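Local coordinates for outer membrane porin protein 32 (Delftia acidovorans, PDB 2FGQ) that forms trimeric, anion-selective channels through the bacterial outer membrane and binds malate within the pore, at residues A[100-105]-A[116-121]; A[260-265]-A[271-276]; A[104-109]-A[244-249]; A[225-228]-A[234-237]. All blocks are in the same frame, centred on the assembly; numbering follows the deposited sequence.

From the N terminus, interaction 1 comes first and closes a short loop, joining the end of helix 96-101 to 116-121 across ten residues inside the barrel. Interaction 3 starts from the same stretch, sharing Tyr104 and Asp105, but reaches far ahead to strand 235-249 and so fixes the inner loop to the wall. Nested within that long span is interaction 4, the hairpin of strands 218-230 and 235-249. Interaction 2 follows in series as the hairpin of 253-264 and 269-281. Its Tyr262 OH probably bonds Met116 N of interaction 1, its Thr275 packs on Phe107 of interaction 3, and Lys265 N probably bonds Lys237 O of interaction 4.

Interaction 1 of 4, residues A[100-105]-A[116-121]; sequences KLTSYD and MGFRNW. With MLT (D-malate), chain H.
The Phe118 ring meets Leu101 and Thr102 within the long loop that folds into the 16-stranded porin barrel between strands 86-90 and 137-141, the constriction loop of this family. The contact centre lies about 5 Å from the centre of the chain. The packed part is apolar and gathers round the ring: Leu101 CB meets its edge at Phe118 CZ, 4.1 Å away and near the ring plane, and Thr102 CG2 approaches Phe118 CE2 obliquely at 3.8 Å. Leu222 and Thr207 of the wall touch Leu101, while Gln224, Glu205 and Ile132 touch Phe118, and both residues are buried. Looser is the OG1 side of Thr102, a partly exposed residue facing the malate pocket. With OG1 set between backbone N and carbonyl carbon (chi1 55°), the methyl faces the ring while the hydroxyl lies beside both the ligand and Ser98 O. Thr102 OG1 has one proton and two acceptors within range, Ser98 O, its stronger partner, and malate O5 at 2.9 Å, so the malate bond is not settled. Thr36, Arg75 and Arg133 bind the malate as well. Replacing Thr102 with a valine would probably leave Ser98 O, or malate O5, without its donor. Phe118 itself is the centre of an inverse gamma turn, closed by a weak bond from Arg119 N to Gly117 O. That same Gly117 O also accepts Trp121 NE1 at 3.0 Å, with an N-H...O angle of 149°.

Interaction 2 of 4, residues A[260-265]-A[271-276]; sequences ALYDQK and AHQITL
The His272 imidazole carries Leu261 CD2 over one face, a CH-pi contact with the methyl 3.6 Å from the ring centroid and 20° off its normal. On the opposite side of the sheet the Tyr262 ring receives Gln273 OE1 at its edge, 4.0 Å from Tyr262 CE2, with ring and amide planes 46° apart. Alternation along each strand puts these pairs on opposite faces, and the antiparallel register of strands 253-264 and 269-281, a hairpin in the porin barrel wall, sets which residues face each other. Leu261 and His272 form a non-hydrogen-bonded pair and lie side by side. Leu261 CG runs anti to its own N (chi1 179°), which carries CD2 onto the imidazole and to 3.2 Å from Ala271 O. Flanking them, the hydrogen-bonded pairs Ala260-Gln273 and Tyr262-Ala271 supply four backbone bonds, among them Gln273 N to Ala260 O at 2.8 Å and Tyr262 N to Ala271 O at 2.9 Å. A CA-H...O contact from His272 CA to Ala260 O, 3.3 Å, adds to the ladder. His272 ND1 pairs with Tyr259 OH within the hairpin, and Gln273 NE2 bonds Thr275 OG1 along its own strand. The chemistry thus divides the work: backbone bonds and one CH-pi contact join the strands, while Tyr262 OH reaches beyond the pairing to Met116 N of the inner loop and Gln264 OE1 to Ser301 OG.

Interaction 3 of 4, residues A[104-109]-A[244-249]; sequences YDLFSA and GASAPV
Asp105 OD2, next to the Leu106 that packs on Gly244, Ala245 and Ser246, accepts from two backbone nitrogens, Phe115 N and Ala109 N, the latter at 3.1 Å. Its companion Asp105 OD1 takes Phe107 N at 3.2 Å with an N-H...O angle of 159°, which makes an Asx turn. Ala109 N and Phe107 N both approach from well above the carboxylate plane. A type I turn runs from Asp105 to Ser108, closed by Ser108 N to Asp105 O at 3.1 Å. These several bonds on one residue are consistent with a rigid bend from which Leu106 reaches the wall. Across the gap nearly all the touching is done by one methyl. Leu106 sits off the staggered positions, at chi1 -91° and chi2 19°, where its CD2 presses on the peptide between Gly244 and Ala245, 3.4 Å from Gly244 C and closer still to Ala245 N, while Leu106 CG faces Ser246 CB at 4.3 Å. The packing is close enough that a CB on Gly244 would collide with that methyl. No hydrogen bond spans the two segments; 118 Å² are buried, chiefly by Leu106. This is the constriction loop of a porin meeting its wall, a short way along the chain from the malate-lining Ala109. Strand 235-249 lies between strands 218-230 and 253-264, and Leu106 reaches both neighbours: it touches Ser220 and Gln258, and its carbonyl O accepts Lys256 NZ.

Interaction 4 of 4, residues A[225-228]-A[234-237]; sequences QTKF and GDIK
Lys237 lies across Gln225, and its chain can be followed outward. From CB the chain sets off with CG anti to the backbone N (chi1 -178°), which puts Lys237 CG 4.1 Å from Thr226 O. Lys237 CD then meets the Gln225 amide, 3.8 Å from NE2, and Lys237 CE passes the same Gln225 NE2 at 4.0 Å. Lys237 NZ ends on a water 2.6 Å away, to which Gln225 NE2 also gives a weak bond. Asn239 OD1 is the stronger partner of that amide. With an alanine at Gln225, Lys237 CD would probably lose its covering amide and Asn239 OD1 its donor. These residues belong to an antiparallel hairpin of the porin barrel, strands 218-230 and 235-249. Phe228 and Ile236 form a hydrogen-bonded pair, with Phe228 N to Ile236 O at 2.9 Å. Next to the Phe228 N bond, a second water donates to both Thr226 O and Ile236 O, at the edge of the Phe228 ring. Lys227 and Asp235 cross obliquely by carbon-to-oxygen contact, Lys227 CG to Asp235 OD1 at 4.1 Å, with the charged atoms apart. Lys227 NZ and Lys237 NZ, 5.9 Å apart, probably repel mildly, and the water on Lys237 NZ is likely to help screen that charge, so the joining of the strands falls to backbone bonds and water.

Interaction 1 of 4, residues A[100-105]-A[116-121]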
loop_
_atom_site.group_PDB
_atom_site.type_symbol
_atom_site.label_atom_id
_atom_site.label_comp_id
_atom_site.label_asym_id
_atom_site.label_seq_id
_atom_site.Cartn_x
_atom_site.Cartn_y
_atom_site.Cartn_z
ATOM N N LYS A 100 17.661 3.024 -20.679
ATOM C CA LYS A 100 17.960 3.329 -22.066
ATOM C C LYS A 100 17.944 2.086 -22.943
ATOM O O LYS A 100 17.427 2.128 -24.056
ATOM C CB LYS A 100 19.323 4.010 -22.146
ATOM C CG LYS A 100 19.609 4.620 -23.523
ATOM C CD LYS A 100 18.714 5.806 -23.826
ATOM C CE LYS A 100 19.237 6.664 -24.972
ATOM N NZ LYS A 100 19.188 5.950 -26.222
ATOM N N LEU A 101 18.518 0.992 -22.479
ATOM C CA LEU A 101 18.715 -0.151 -23.370
ATOM C C LEU A 101 17.432 -0.991 -23.527
ATOM O O LEU A 101 17.241 -1.631 -24.557
ATOM C CB LEU A 101 19.870 -1.028 -22.912
ATOM C CG LEU A 101 21.267 -0.509 -23.306
ATOM C CD1 LEU A 101 21.459 -0.680 -24.806
ATOM C CD2 LEU A 101 21.543 0.897 -22.887
ATOM N N THR A 102 16.533 -0.994 -22.545
ATOM C CA THR A 102 15.285 -1.734 -22.732
ATOM C C THR A 102 14.405 -1.085 -23.815
ATOM O O THR A 102 13.505 -1.719 -24.304
ATOM C CB THR A 102 14.436 -1.907 -21.434
ATOM O OG1 THR A 102 14.167 -0.648 -20.825
ATOM C CG2 THR A 102 15.168 -2.721 -20.424
ATOM N N SER A 103 14.689 0.158 -24.195
ATOM C CA SER A 103 13.945 0.816 -25.278
ATOM C C SER A 103 14.072 0.087 -26.646
ATOM O O SER A 103 13.223 0.280 -27.525
ATOM C CB SER A 103 14.360 2.287 -25.406
ATOM O OG SER A 103 15.624 2.380 -26.089
ATOM N N TYR A 104 15.075 -0.770 -26.811
ATOM C CA TYR A 104 15.288 -1.534 -28.044
ATOM C C TYR A 104 14.471 -2.834 -28.129
ATOM O O TYR A 104 14.409 -3.476 -29.167
ATOM C CB TYR A 104 16.784 -1.828 -28.233
ATOM C CG TYR A 104 17.564 -0.563 -28.342
ATOM C CD1 TYR A 104 17.540 0.167 -29.515
ATOM C CD2 TYR A 104 18.268 -0.053 -27.257
ATOM C CE1 TYR A 104 18.180 1.354 -29.605
ATOM C CE2 TYR A 104 18.947 1.120 -27.342
ATOM C CZ TYR A 104 18.895 1.851 -28.522
ATOM O OH TYR A 104 19.575 3.055 -28.622
ATOM N N ASP A 105 13.843 -3.214 -27.021
ATOM C CA ASP A 105 12.969 -4.362 -26.975
ATOM C C ASP A 105 11.589 -3.956 -27.485
ATOM O O ASP A 105 10.942 -3.086 -26.912
ATOM C CB ASP A 105 12.865 -4.775 -25.510
ATOM C CG ASP A 105 12.142 -6.063 -25.274
ATOM O OD1 ASP A 105 11.577 -6.708 -26.169
ATOM O OD2 ASP A 105 12.129 -6.514 -24.101
ATOM N N MET A 116 15.017 -11.168 -22.484
ATOM C CA MET A 116 15.224 -11.640 -21.092
ATOM C C MET A 116 16.618 -11.332 -20.556
ATOM O O MET A 116 16.998 -11.861 -19.525
ATOM C CB MET A 116 15.052 -13.170 -21.018
ATOM C CG MET A 116 13.747 -13.685 -21.426
ATOM S SD MET A 116 13.784 -15.569 -21.335
ATOM C CE MET A 116 14.497 -15.876 -19.840
ATOM N N GLY A 117 17.429 -10.566 -21.286
ATOM C CA GLY A 117 18.799 -10.312 -20.839
ATOM C C GLY A 117 18.917 -9.732 -19.417
ATOM O O GLY A 117 19.820 -10.091 -18.651
ATOM N N PHE A 118 18.008 -8.818 -19.082
ATOM C CA PHE A 118 17.992 -8.194 -17.734
ATOM C C PHE A 118 17.276 -9.144 -16.801
ATOM O O PHE A 118 16.090 -8.947 -16.475
ATOM C CB PHE A 118 17.355 -6.803 -17.739
ATOM C CG PHE A 118 18.095 -5.785 -18.551
ATOM C CD1 PHE A 118 19.096 -5.052 -17.959
ATOM C CD2 PHE A 118 17.766 -5.521 -19.873
ATOM C CE1 PHE A 118 19.772 -4.071 -18.641
ATOM C CE2 PHE A 118 18.513 -4.549 -20.619
ATOM C CZ PHE A 118 19.490 -3.822 -19.974
ATOM N N ARG A 119 18.001 -10.150 -16.336
ATOM C CA ARG A 119 17.458 -11.139 -15.408
ATOM C C ARG A 119 18.582 -11.618 -14.476
ATOM O O ARG A 119 19.775 -11.389 -14.730
ATOM C CB ARG A 119 16.678 -12.272 -16.087
ATOM C CG ARG A 119 17.513 -13.237 -16.770
ATOM C CD ARG A 119 16.685 -14.325 -17.488
ATOM N NE ARG A 119 15.912 -15.156 -16.556
ATOM C CZ ARG A 119 16.404 -16.171 -15.853
ATOM N NH1 ARG A 119 17.674 -16.528 -15.944
ATOM N NH2 ARG A 119 15.618 -16.822 -15.009
ATOM N N ASN A 120 18.204 -12.241 -13.385
ATOM C CA ASN A 120 19.145 -12.762 -12.404
ATOM C C ASN A 120 19.642 -14.154 -12.811
ATOM O O ASN A 120 19.238 -15.191 -12.273
ATOM C CB ASN A 120 18.472 -12.758 -11.039
ATOM C CG ASN A 120 19.410 -13.097 -9.920
ATOM O OD1 ASN A 120 20.639 -13.264 -10.118
ATOM N ND2 ASN A 120 18.852 -13.153 -8.701
ATOM N N TRP A 121 20.599 -14.133 -13.715
ATOM C CA TRP A 121 21.136 -15.343 -14.316
ATOM C C TRP A 121 21.820 -16.276 -13.335
ATOM O O TRP A 121 21.934 -17.496 -13.606
ATOM C CB TRP A 121 22.131 -14.992 -15.455
ATOM C CG TRP A 121 21.481 -14.353 -16.650
ATOM C CD1 TRP A 121 21.506 -13.042 -16.992
ATOM C CD2 TRP A 121 20.710 -15.011 -17.651
ATOM N NE1 TRP A 121 20.798 -12.833 -18.150
ATOM C CE2 TRP A 121 20.282 -14.032 -18.569
ATOM C CE3 TRP A 121 20.316 -16.348 -17.869
ATOM C CZ2 TRP A 121 19.508 -14.341 -19.688
ATOM C CZ3 TRP A 121 19.525 -16.648 -18.980
ATOM C CH2 TRP A 121 19.132 -15.649 -19.867
HETATM C C1 MLT H . 9.183 -1.480 -16.586
HETATM O O1 MLT H . 8.036 -2.008 -17.032
HETATM O O2 MLT H . 9.433 -0.206 -16.678
HETATM C C2 MLT H . 10.291 -2.287 -16.016
HETATM O O3 MLT H . 9.786 -3.336 -15.231
HETATM C C3 MLT H . 11.191 -2.736 -17.158
HETATM C C4 MLT H . 11.439 -1.510 -18.012
HETATM O O4 MLT H . 10.530 -0.592 -18.243
HETATM O O5 MLT H . 12.574 -1.296 -18.551
#

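Interaction 2 of 4, residues A[260-265]-A[271-276]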
loop_
_atom_site.group_PDB
_atom_site.type_symbol
_atom_site.label_atom_id
_atom_site.label_comp_id
_atom_site.label_asym_id
_atom_site.label_seq_id
_atom_site.Cartn_x
_atom_site.Cartn_y
_atom_site.Cartn_z
ATOM N N ALA A 260 15.237 -14.011 -30.085
ATOM C CA ALA A 260 16.290 -13.866 -29.097
ATOM C C ALA A 260 16.999 -15.198 -28.871
ATOM O O ALA A 260 16.456 -16.285 -29.089
ATOM C CB ALA A 260 15.734 -13.341 -27.770
ATOM N N LEU A 261 18.253 -15.078 -28.476
ATOM C CA LEU A 261 19.083 -16.209 -28.132
ATOM C C LEU A 261 19.798 -15.905 -26.805
ATOM O O LEU A 261 20.371 -14.819 -26.641
ATOM C CB LEU A 261 20.118 -16.398 -29.256
ATOM C CG LEU A 261 21.131 -17.544 -29.112
ATOM C CD1 LEU A 261 22.227 -17.278 -28.215
ATOM C CD2 LEU A 261 20.546 -18.845 -28.788
ATOM N N TYR A 262 19.819 -16.887 -25.903
ATOM C CA TYR A 262 20.474 -16.798 -24.609
ATOM C C TYR A 262 21.474 -17.940 -24.497
ATOM O O TYR A 262 21.099 -19.114 -24.435
ATOM C CB TYR A 262 19.430 -16.857 -23.485
ATOM C CG TYR A 262 18.328 -15.869 -23.723
ATOM C CD1 TYR A 262 18.552 -14.527 -23.547
ATOM C CD2 TYR A 262 17.088 -16.274 -24.210
ATOM C CE1 TYR A 262 17.569 -13.588 -23.795
ATOM C CE2 TYR A 262 16.079 -15.344 -24.453
ATOM C CZ TYR A 262 16.323 -14.003 -24.227
ATOM O OH TYR A 262 15.362 -13.065 -24.492
ATOM N N ASP A 263 22.738 -17.558 -24.496
ATOM C CA ASP A 263 23.853 -18.482 -24.424
ATOM C C ASP A 263 24.398 -18.497 -23.010
ATOM O O ASP A 263 25.125 -17.601 -22.593
ATOM C CB ASP A 263 24.909 -18.093 -25.434
ATOM C CG ASP A 263 26.000 -19.121 -25.558
ATOM O OD1 ASP A 263 25.944 -20.180 -24.880
ATOM O OD2 ASP A 263 26.948 -18.937 -26.334
ATOM N N GLN A 264 23.991 -19.521 -22.269
ATOM C CA GLN A 264 24.213 -19.645 -20.846
ATOM C C GLN A 264 25.459 -20.478 -20.610
ATOM O O GLN A 264 25.396 -21.694 -20.559
ATOM C CB GLN A 264 22.974 -20.278 -20.204
ATOM C CG GLN A 264 21.747 -19.433 -20.426
ATOM C CD GLN A 264 20.462 -20.246 -20.426
ATOM O OE1 GLN A 264 19.953 -20.680 -21.508
ATOM N NE2 GLN A 264 19.931 -20.469 -19.236
ATOM N N LYS A 265 26.595 -19.806 -20.482
ATOM C CA LYS A 265 27.897 -20.505 -20.468
ATOM C C LYS A 265 28.091 -21.414 -19.296
ATOM O O LYS A 265 28.784 -22.429 -19.410
ATOM C CB LYS A 265 29.082 -19.541 -20.577
ATOM C CG LYS A 265 29.013 -18.671 -21.782
ATOM C CD LYS A 265 29.116 -19.454 -23.070
ATOM C CE LYS A 265 29.539 -18.593 -24.232
ATOM N NZ LYS A 265 29.587 -19.370 -25.505
ATOM N N ALA A 271 19.192 -21.170 -25.299
ATOM C CA ALA A 271 17.740 -21.131 -25.475
ATOM C C ALA A 271 17.463 -20.123 -26.586
ATOM O O ALA A 271 18.173 -19.114 -26.689
ATOM C CB ALA A 271 17.024 -20.705 -24.170
ATOM N N HIS A 272 16.495 -20.422 -27.443
ATOM C CA HIS A 272 16.090 -19.563 -28.536
ATOM C C HIS A 272 14.619 -19.210 -28.323
ATOM O O HIS A 272 13.815 -20.029 -27.878
ATOM C CB HIS A 272 16.178 -20.314 -29.904
ATOM C CG HIS A 272 17.515 -20.906 -30.231
ATOM N ND1 HIS A 272 18.382 -20.312 -31.121
ATOM C CD2 HIS A 272 18.119 -22.052 -29.822
ATOM C CE1 HIS A 272 19.479 -21.050 -31.223
ATOM N NE2 HIS A 272 19.349 -22.105 -30.437
ATOM N N GLN A 273 14.236 -18.020 -28.720
ATOM C CA GLN A 273 12.863 -17.563 -28.525
ATOM C C GLN A 273 12.381 -16.806 -29.734
ATOM O O GLN A 273 13.110 -16.041 -30.315
ATOM C CB GLN A 273 12.763 -16.623 -27.323
ATOM C CG GLN A 273 11.314 -16.398 -26.905
ATOM C CD GLN A 273 11.157 -15.480 -25.741
ATOM O OE1 GLN A 273 12.066 -15.380 -24.897
ATOM N NE2 GLN A 273 9.987 -14.780 -25.674
ATOM N N ILE A 274 11.132 -17.029 -30.102
ATOM C CA ILE A 274 10.457 -16.250 -31.129
ATOM C C ILE A 274 9.115 -15.792 -30.553
ATOM O O ILE A 274 8.379 -16.588 -29.978
ATOM C CB ILE A 274 10.212 -17.074 -32.416
ATOM C CG1 ILE A 274 11.486 -17.670 -32.962
ATOM C CG2 ILE A 274 9.589 -16.181 -33.494
ATOM C CD1 ILE A 274 11.189 -18.803 -34.009
ATOM N N THR A 275 8.815 -14.510 -30.732
ATOM C CA THR A 275 7.565 -13.937 -30.306
ATOM C C THR A 275 6.945 -13.105 -31.406
ATOM O O THR A 275 7.618 -12.259 -32.000
ATOM C CB THR A 275 7.818 -13.022 -29.121
ATOM O OG1 THR A 275 8.594 -13.724 -28.149
ATOM C CG2 THR A 275 6.496 -12.645 -28.419
ATOM N N LEU A 276 5.660 -13.365 -31.652
ATOM C CA LEU A 276 4.828 -12.582 -32.533
ATOM C C LEU A 276 3.787 -11.836 -31.701
ATOM O O LEU A 276 3.140 -12.420 -30.839
ATOM C CB LEU A 276 4.114 -13.497 -33.525
ATOM C CG LEU A 276 3.201 -12.789 -34.490
ATOM C CD1 LEU A 276 3.965 -11.989 -35.556
ATOM C CD2 LEU A 276 2.295 -13.863 -35.156
#

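Interaction 3 of 4, residues A[104-109]-A[244-249]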
loop_
_atom_site.group_PDB
_atom_site.type_symbol
_atom_site.label_atom_id
_atom_site.label_comp_id
_atom_site.label_asym_id
_atom_site.label_seq_id
_atom_site.Cartn_x
_atom_site.Cartn_y
_atom_site.Cartn_z
ATOM N N TYR A 104 15.075 -0.770 -26.811
ATOM C CA TYR A 104 15.288 -1.534 -28.044
ATOM C C TYR A 104 14.471 -2.834 -28.129
ATOM O O TYR A 104 14.409 -3.476 -29.167
ATOM C CB TYR A 104 16.784 -1.828 -28.233
ATOM C CG TYR A 104 17.564 -0.563 -28.342
ATOM C CD1 TYR A 104 17.540 0.167 -29.515
ATOM C CD2 TYR A 104 18.268 -0.053 -27.257
ATOM C CE1 TYR A 104 18.180 1.354 -29.605
ATOM C CE2 TYR A 104 18.947 1.120 -27.342
ATOM C CZ TYR A 104 18.895 1.851 -28.522
ATOM O OH TYR A 104 19.575 3.055 -28.622
ATOM N N ASP A 105 13.843 -3.214 -27.021
ATOM C CA ASP A 105 12.969 -4.362 -26.975
ATOM C C ASP A 105 11.589 -3.956 -27.485
ATOM O O ASP A 105 10.942 -3.086 -26.912
ATOM C CB ASP A 105 12.865 -4.775 -25.510
ATOM C CG ASP A 105 12.142 -6.063 -25.274
ATOM O OD1 ASP A 105 11.577 -6.708 -26.169
ATOM O OD2 ASP A 105 12.129 -6.514 -24.101
ATOM N N LEU A 106 11.123 -4.595 -28.545
ATOM C CA LEU A 106 9.844 -4.223 -29.126
ATOM C C LEU A 106 8.634 -4.572 -28.285
ATOM O O LEU A 106 7.538 -4.048 -28.528
ATOM C CB LEU A 106 9.730 -4.877 -30.491
ATOM C CG LEU A 106 10.223 -4.109 -31.717
ATOM C CD1 LEU A 106 11.161 -2.997 -31.451
ATOM C CD2 LEU A 106 10.729 -5.099 -32.703
ATOM N N PHE A 107 8.855 -5.438 -27.293
ATOM C CA PHE A 107 7.819 -5.883 -26.363
ATOM C C PHE A 107 7.984 -5.216 -25.013
ATOM O O PHE A 107 7.284 -5.555 -24.066
ATOM C CB PHE A 107 7.863 -7.399 -26.237
ATOM C CG PHE A 107 7.336 -8.081 -27.442
ATOM C CD1 PHE A 107 5.970 -8.269 -27.586
ATOM C CD2 PHE A 107 8.174 -8.486 -28.443
ATOM C CE1 PHE A 107 5.488 -8.891 -28.708
ATOM C CE2 PHE A 107 7.673 -9.090 -29.596
ATOM C CZ PHE A 107 6.344 -9.283 -29.722
ATOM N N SER A 108 8.897 -4.259 -24.945
ATOM C CA SER A 108 8.923 -3.283 -23.821
ATOM C C SER A 108 9.160 -3.940 -22.475
ATOM O O SER A 108 8.609 -3.488 -21.442
ATOM C CB SER A 108 7.631 -2.482 -23.766
ATOM O OG SER A 108 7.248 -2.000 -25.040
ATOM N N ALA A 109 9.985 -4.975 -22.477
ATOM C CA ALA A 109 10.457 -5.615 -21.278
ATOM C C ALA A 109 9.277 -6.111 -20.449
ATOM O O ALA A 109 9.394 -6.236 -19.246
ATOM C CB ALA A 109 11.355 -4.655 -20.431
ATOM N N GLY A 244 14.574 -7.726 -33.723
ATOM C CA GLY A 244 13.150 -7.618 -33.949
ATOM C C GLY A 244 12.764 -6.581 -34.964
ATOM O O GLY A 244 13.536 -5.681 -35.320
ATOM N N ALA A 245 11.526 -6.701 -35.410
ATOM C CA ALA A 245 10.933 -5.734 -36.314
ATOM C C ALA A 245 9.486 -5.490 -35.937
ATOM O O ALA A 245 8.806 -6.381 -35.437
ATOM C CB ALA A 245 11.008 -6.214 -37.724
ATOM N N SER A 246 9.026 -4.284 -36.197
ATOM C CA SER A 246 7.624 -3.951 -36.024
ATOM C C SER A 246 7.166 -3.147 -37.232
ATOM O O SER A 246 7.977 -2.590 -37.961
ATOM C CB SER A 246 7.375 -3.132 -34.764
ATOM O OG SER A 246 8.106 -1.920 -34.764
ATOM N N ALA A 247 5.859 -3.111 -37.431
ATOM C CA ALA A 247 5.275 -2.341 -38.523
ATOM C C ALA A 247 3.835 -1.959 -38.203
ATOM O O ALA A 247 3.084 -2.809 -37.735
ATOM C CB ALA A 247 5.292 -3.174 -39.781
ATOM N N PRO A 248 3.429 -0.738 -38.533
ATOM C CA PRO A 248 1.997 -0.407 -38.526
ATOM C C PRO A 248 1.249 -1.228 -39.568
ATOM O O PRO A 248 1.792 -1.523 -40.661
ATOM C CB PRO A 248 1.953 1.114 -38.836
ATOM C CG PRO A 248 3.343 1.537 -39.129
ATOM C CD PRO A 248 4.266 0.403 -38.936
ATOM N N VAL A 249 0.034 -1.629 -39.192
ATOM C CA VAL A 249 -0.895 -2.355 -40.037
ATOM C C VAL A 249 -2.205 -1.584 -40.019
ATOM O O VAL A 249 -2.847 -1.448 -38.994
ATOM C CB VAL A 249 -1.141 -3.783 -39.539
ATOM C CG1 VAL A 249 -2.170 -4.495 -40.415
ATOM C CG2 VAL A 249 0.140 -4.571 -39.504
#

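Interaction 4 of 4, residues A[225-228]-A[234-237]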
loop_
_atom_site.group_PDB
_atom_site.type_symbol
_atom_site.label_atom_id
_atom_site.label_comp_id
_atom_site.label_asym_id
_atom_site.label_seq_id
_atom_site.Cartn_x
_atom_site.Cartn_y
_atom_site.Cartn_z
ATOM N N GLN A 225 26.261 -8.904 -22.682
ATOM C CA GLN A 225 26.982 -9.894 -21.883
ATOM C C GLN A 225 26.833 -9.535 -20.433
ATOM O O GLN A 225 27.130 -8.408 -20.039
ATOM C CB GLN A 225 28.463 -9.975 -22.240
ATOM C CG GLN A 225 29.170 -11.015 -21.422
ATOM C CD GLN A 225 30.592 -11.245 -21.878
ATOM O OE1 GLN A 225 31.511 -10.655 -21.328
ATOM N NE2 GLN A 225 30.776 -12.063 -22.906
ATOM N N THR A 226 26.340 -10.505 -19.653
ATOM C CA THR A 226 26.199 -10.348 -18.215
ATOM C C THR A 226 27.085 -11.389 -17.555
ATOM O O THR A 226 26.938 -12.587 -17.819
ATOM C CB THR A 226 24.766 -10.611 -17.848
ATOM O OG1 THR A 226 23.934 -9.703 -18.578
ATOM C CG2 THR A 226 24.544 -10.277 -16.383
ATOM N N LYS A 227 28.000 -10.942 -16.711
ATOM C CA LYS A 227 28.916 -11.854 -16.034
ATOM C C LYS A 227 28.802 -11.648 -14.529
ATOM O O LYS A 227 29.049 -10.546 -14.044
ATOM C CB LYS A 227 30.356 -11.546 -16.481
ATOM C CG LYS A 227 31.423 -12.466 -15.942
ATOM C CD LYS A 227 32.813 -12.356 -16.659
ATOM C CE LYS A 227 32.950 -11.173 -17.563
ATOM N NZ LYS A 227 34.449 -10.826 -17.781
ATOM N N PHE A 228 28.438 -12.691 -13.789
ATOM C CA PHE A 228 28.562 -12.686 -12.351
ATOM C C PHE A 228 29.918 -13.319 -12.015
ATOM O O PHE A 228 30.108 -14.534 -12.170
ATOM C CB PHE A 228 27.433 -13.468 -11.693
ATOM C CG PHE A 228 26.052 -12.820 -11.727
ATOM C CD1 PHE A 228 25.262 -12.862 -12.843
ATOM C CD2 PHE A 228 25.529 -12.249 -10.585
ATOM C CE1 PHE A 228 23.963 -12.326 -12.843
ATOM C CE2 PHE A 228 24.211 -11.752 -10.537
ATOM C CZ PHE A 228 23.430 -11.797 -11.649
ATOM N N GLY A 234 35.585 -18.071 -10.318
ATOM C CA GLY A 234 34.401 -18.619 -10.932
ATOM C C GLY A 234 33.472 -17.541 -11.457
ATOM O O GLY A 234 33.463 -16.411 -10.944
ATOM N N ASP A 235 32.702 -17.897 -12.479
ATOM C CA ASP A 235 31.813 -16.946 -13.105
ATOM C C ASP A 235 30.626 -17.622 -13.769
ATOM O O ASP A 235 30.719 -18.759 -14.237
ATOM C CB ASP A 235 32.621 -16.098 -14.059
ATOM C CG ASP A 235 32.948 -16.793 -15.310
ATOM O OD1 ASP A 235 32.285 -16.499 -16.318
ATOM O OD2 ASP A 235 33.855 -17.640 -15.407
ATOM N N ILE A 236 29.491 -16.935 -13.730
ATOM C CA ILE A 236 28.296 -17.321 -14.458
ATOM C C ILE A 236 28.096 -16.241 -15.493
ATOM O O ILE A 236 27.730 -15.107 -15.161
ATOM C CB ILE A 236 27.080 -17.452 -13.491
ATOM C CG1 ILE A 236 27.327 -18.661 -12.578
ATOM C CG2 ILE A 236 25.772 -17.610 -14.273
ATOM C CD1 ILE A 236 26.287 -18.887 -11.518
ATOM N N LYS A 237 28.404 -16.589 -16.742
ATOM C CA LYS A 237 28.428 -15.666 -17.864
ATOM C C LYS A 237 27.307 -16.050 -18.826
ATOM O O LYS A 237 27.164 -17.205 -19.180
ATOM C CB LYS A 237 29.799 -15.709 -18.578
ATOM C CG LYS A 237 29.897 -14.749 -19.717
ATOM C CD LYS A 237 31.384 -14.550 -20.131
ATOM C CE LYS A 237 31.782 -15.501 -21.151
ATOM N NZ LYS A 237 33.286 -15.299 -21.466
HETATM O O HOH W 1 33.610 -13.645 -23.508
HETATM O O HOH W 2 25.283 -14.266 -16.319
#